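Local structure of ferredoxin (Mycobacterium smegmatis, 2V2K) at residues A68-D73 with N92-I97. The protein carries one [3Fe-4S] and one [4Fe-4S] cluster and transfers electrons in a wide variety of metabolic reactions. Residues are numbered along the deposited sequence; the frame is centred on the assembly and turned at random.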
ATOM      1  N   ALA A  68       7.041   5.377   0.845  1.00 23.86           N
ATOM      2  CA  ALA A  68       7.760   4.143   1.188  1.00 24.02           C
ATOM      3  C   ALA A  68       7.826   3.871   2.692  1.00 23.62           C
ATOM      4  O   ALA A  68       7.510   2.779   3.134  1.00 24.30           O
ATOM      5  CB  ALA A  68       9.172   4.150   0.581  1.00 24.32           C
ATOM      6  N   GLN A  69       8.252   4.859   3.482  1.00 23.72           N
ATOM      7  CA  GLN A  69       8.174   4.725   4.935  1.00 24.12           C
ATOM      8  C   GLN A  69       6.744   4.512   5.463  1.00 23.69           C
ATOM      9  O   GLN A  69       6.553   3.799   6.456  1.00 23.67           O
ATOM     10  CB  GLN A  69       8.764   5.953   5.629  1.00 25.16           C
ATOM     11  CG  GLN A  69       8.951   5.754   7.122  1.00 27.71           C
ATOM     12  CD  GLN A  69       9.966   4.657   7.447  1.00 31.91           C
ATOM     13  OE1 GLN A  69       9.681   3.732   8.216  1.00 33.69           O
ATOM     14  NE2 GLN A  69      11.155   4.751   6.843  1.00 34.68           N
ATOM     15  N   ALA A  70       5.765   5.124   4.802  1.00 23.02           N
ATOM     16  CA  ALA A  70       4.373   5.005   5.216  1.00 22.74           C
ATOM     17  C   ALA A  70       3.876   3.571   5.076  1.00 21.82           C
ATOM     18  O   ALA A  70       3.132   3.076   5.922  1.00 21.93           O
ATOM     19  CB  ALA A  70       3.498   5.953   4.410  1.00 22.65           C
ATOM     20  N   ASN A  71       4.292   2.908   4.002  1.00 21.98           N
ATOM     21  CA  ASN A  71       3.924   1.516   3.771  1.00 22.01           C
ATOM     22  C   ASN A  71       4.470   0.589   4.852  1.00 21.91           C
ATOM     23  O   ASN A  71       3.789  -0.339   5.289  1.00 22.71           O
ATOM     24  CB  ASN A  71       4.408   1.056   2.393  1.00 22.21           C
ATOM     25  CG  ASN A  71       3.481   1.494   1.276  1.00 21.04           C
ATOM     26  OD1 ASN A  71       3.028   0.678   0.473  1.00 21.27           O
ATOM     27  ND2 ASN A  71       3.195   2.790   1.217  1.00 22.15           N
ATOM     28  N   ALA A  72       5.701   0.846   5.281  1.00 21.88           N
ATOM     29  CA  ALA A  72       6.307   0.092   6.371  1.00 21.79           C
ATOM     30  C   ALA A  72       5.624   0.397   7.699  1.00 21.98           C
ATOM     31  O   ALA A  72       5.319  -0.509   8.474  1.00 21.72           O
ATOM     32  CB  ALA A  72       7.796   0.388   6.457  1.00 22.15           C
ATOM     33  N   ASP A  73       5.387   1.679   7.957  1.00 22.31           N
ATOM     34  CA  ASP A  73       4.763   2.121   9.241  1.00 22.75           C
ATOM     35  C   ASP A  73       3.354   1.538   9.482  1.00 22.32           C
ATOM     36  O   ASP A  73       2.922   1.376  10.646  1.00 22.55           O
ATOM     37  CB  ASP A  73       4.694   3.665   9.312  1.00 22.98           C
ATOM     38  CG  ASP A  73       6.053   4.346   9.549  1.00 26.49           C
ATOM     39  OD1 ASP A  73       7.029   3.666   9.943  1.00 28.93           O
ATOM     40  OD2 ASP A  73       6.134   5.598   9.377  1.00 28.34           O
ATOM     41  N   ASN A  92      -4.941   0.841  10.725  1.00 26.80           N
ATOM     42  CA  ASN A  92      -3.530   0.969  11.057  1.00 26.29           C
ATOM     43  C   ASN A  92      -2.807   2.058  10.260  1.00 26.08           C
ATOM     44  O   ASN A  92      -1.593   2.183  10.342  1.00 24.17           O
ATOM     45  CB  ASN A  92      -2.842  -0.401  10.893  1.00 26.53           C
ATOM     46  CG  ASN A  92      -3.044  -1.297  12.101  1.00 27.25           C
ATOM     47  OD1 ASN A  92      -2.537  -1.002  13.180  1.00 31.25           O
ATOM     48  ND2 ASN A  92      -3.786  -2.388  11.933  1.00 28.63           N
ATOM     49  N   ASP A  93      -3.552   2.880   9.516  1.00 25.57           N
ATOM     50  CA  ASP A  93      -2.929   3.926   8.691  1.00 25.25           C
ATOM     51  C   ASP A  93      -2.013   4.809   9.541  1.00 25.57           C
ATOM     52  O   ASP A  93      -2.403   5.233  10.641  1.00 25.98           O
ATOM     53  CB  ASP A  93      -4.005   4.812   8.033  1.00 25.28           C
ATOM     54  CG  ASP A  93      -5.095   4.015   7.342  1.00 25.52           C
ATOM     55  OD1 ASP A  93      -5.913   3.385   8.066  1.00 27.12           O
ATOM     56  OD2 ASP A  93      -5.123   4.030   6.082  1.00 25.48           O
ATOM     57  N   PRO A  94      -0.795   5.088   9.059  1.00 25.73           N
ATOM     58  CA  PRO A  94       0.080   6.003   9.798  1.00 26.50           C
ATOM     59  C   PRO A  94      -0.470   7.436   9.908  1.00 26.91           C
ATOM     60  O   PRO A  94      -1.217   7.878   9.048  1.00 25.98           O
ATOM     61  CB  PRO A  94       1.395   5.997   8.998  1.00 26.24           C
ATOM     62  CG  PRO A  94       1.131   5.294   7.730  1.00 26.77           C
ATOM     63  CD  PRO A  94      -0.174   4.575   7.817  1.00 25.93           C
ATOM     64  N   GLN A  95      -0.073   8.149  10.964  1.00 28.00           N
ATOM     65  CA  GLN A  95      -0.543   9.526  11.202  1.00 29.05           C
ATOM     66  C   GLN A  95      -0.535  10.409   9.944  1.00 29.50           C
ATOM     67  O   GLN A  95      -1.533  11.079   9.641  1.00 29.41           O
ATOM     68  CB  GLN A  95       0.276  10.197  12.302  1.00 29.37           C
ATOM     69  CG  GLN A  95      -0.394  11.429  12.915  1.00 31.52           C
ATOM     70  CD  GLN A  95      -1.732  11.112  13.589  1.00 33.63           C
ATOM     71  OE1 GLN A  95      -1.811  10.232  14.453  1.00 35.75           O
ATOM     72  NE2 GLN A  95      -2.790  11.835  13.191  1.00 34.24           N
ATOM     73  N   ALA A  96       0.589  10.385   9.226  1.00 29.85           N
ATOM     74  CA  ALA A  96       0.794  11.179   8.009  1.00 29.90           C
ATOM     75  C   ALA A  96      -0.302  10.984   6.961  1.00 29.45           C
ATOM     76  O   ALA A  96      -0.658  11.929   6.259  1.00 30.46           O
ATOM     77  CB  ALA A  96       2.167  10.856   7.390  1.00 29.96           C
ATOM     78  N   ILE A  97      -0.825   9.766   6.846  1.00 28.49           N
ATOM     79  CA  ILE A  97      -1.913   9.459   5.906  1.00 28.45           C
ATOM     80  C   ILE A  97      -3.296   9.751   6.548  1.00 28.15           C
ATOM     81  O   ILE A  97      -4.216  10.237   5.876  1.00 27.05           O
ATOM     82  CB  ILE A  97      -1.800   7.993   5.354  1.00 28.29           C
ATOM     83  CG1 ILE A  97      -0.702   7.908   4.293  1.00 29.95           C
ATOM     84  CG2 ILE A  97      -3.097   7.524   4.679  1.00 27.75           C
ATOM     85  CD1 ILE A  97       0.650   8.003   4.816  1.00 34.02           C
TER
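Asp73 N donates to Gln69 O at 2.8 Å, a bond that closes the last turn of helix 67-73 and presents Asp73 and Ala70 together to the segment 92-97. Pro94 lies against this turn. Its CG comes within 3.5 Å of Ala70 O, a van der Waals contact of a ring carbon with a backbone carbonyl oxygen, while its CB meets Asp73 CB at 4.1 Å, so the aspartate contributes its methylene here. Proline suits the N-cap position: its ring holds phi near -64°, which fits the extended entry to the helix. Pro94 O accepts from Ile97 N at 2.9 Å, the first bond of the turn. Both helices follow the last core strand of a two-cluster ferredoxin fold, in a C-terminal extension laid over its two small antiparallel sheets; Pro94 and Ile97 also touch Tyr33 on strand 32-34. With CG1 anti to its carbonyl carbon (chi1 -77°), Ile97 sends CD1 to Ala70 CB at 3.5 Å. The small methyl of Ala70 lets the Pro94 ring come up against the helix backbone. Asn71 bonds through its amide to Ile34 N and Ile4 O, tying helix 67-73 to both sheets, and Asp93 OD2 accepts from Arg30 N and also bonds Tyr33 OH.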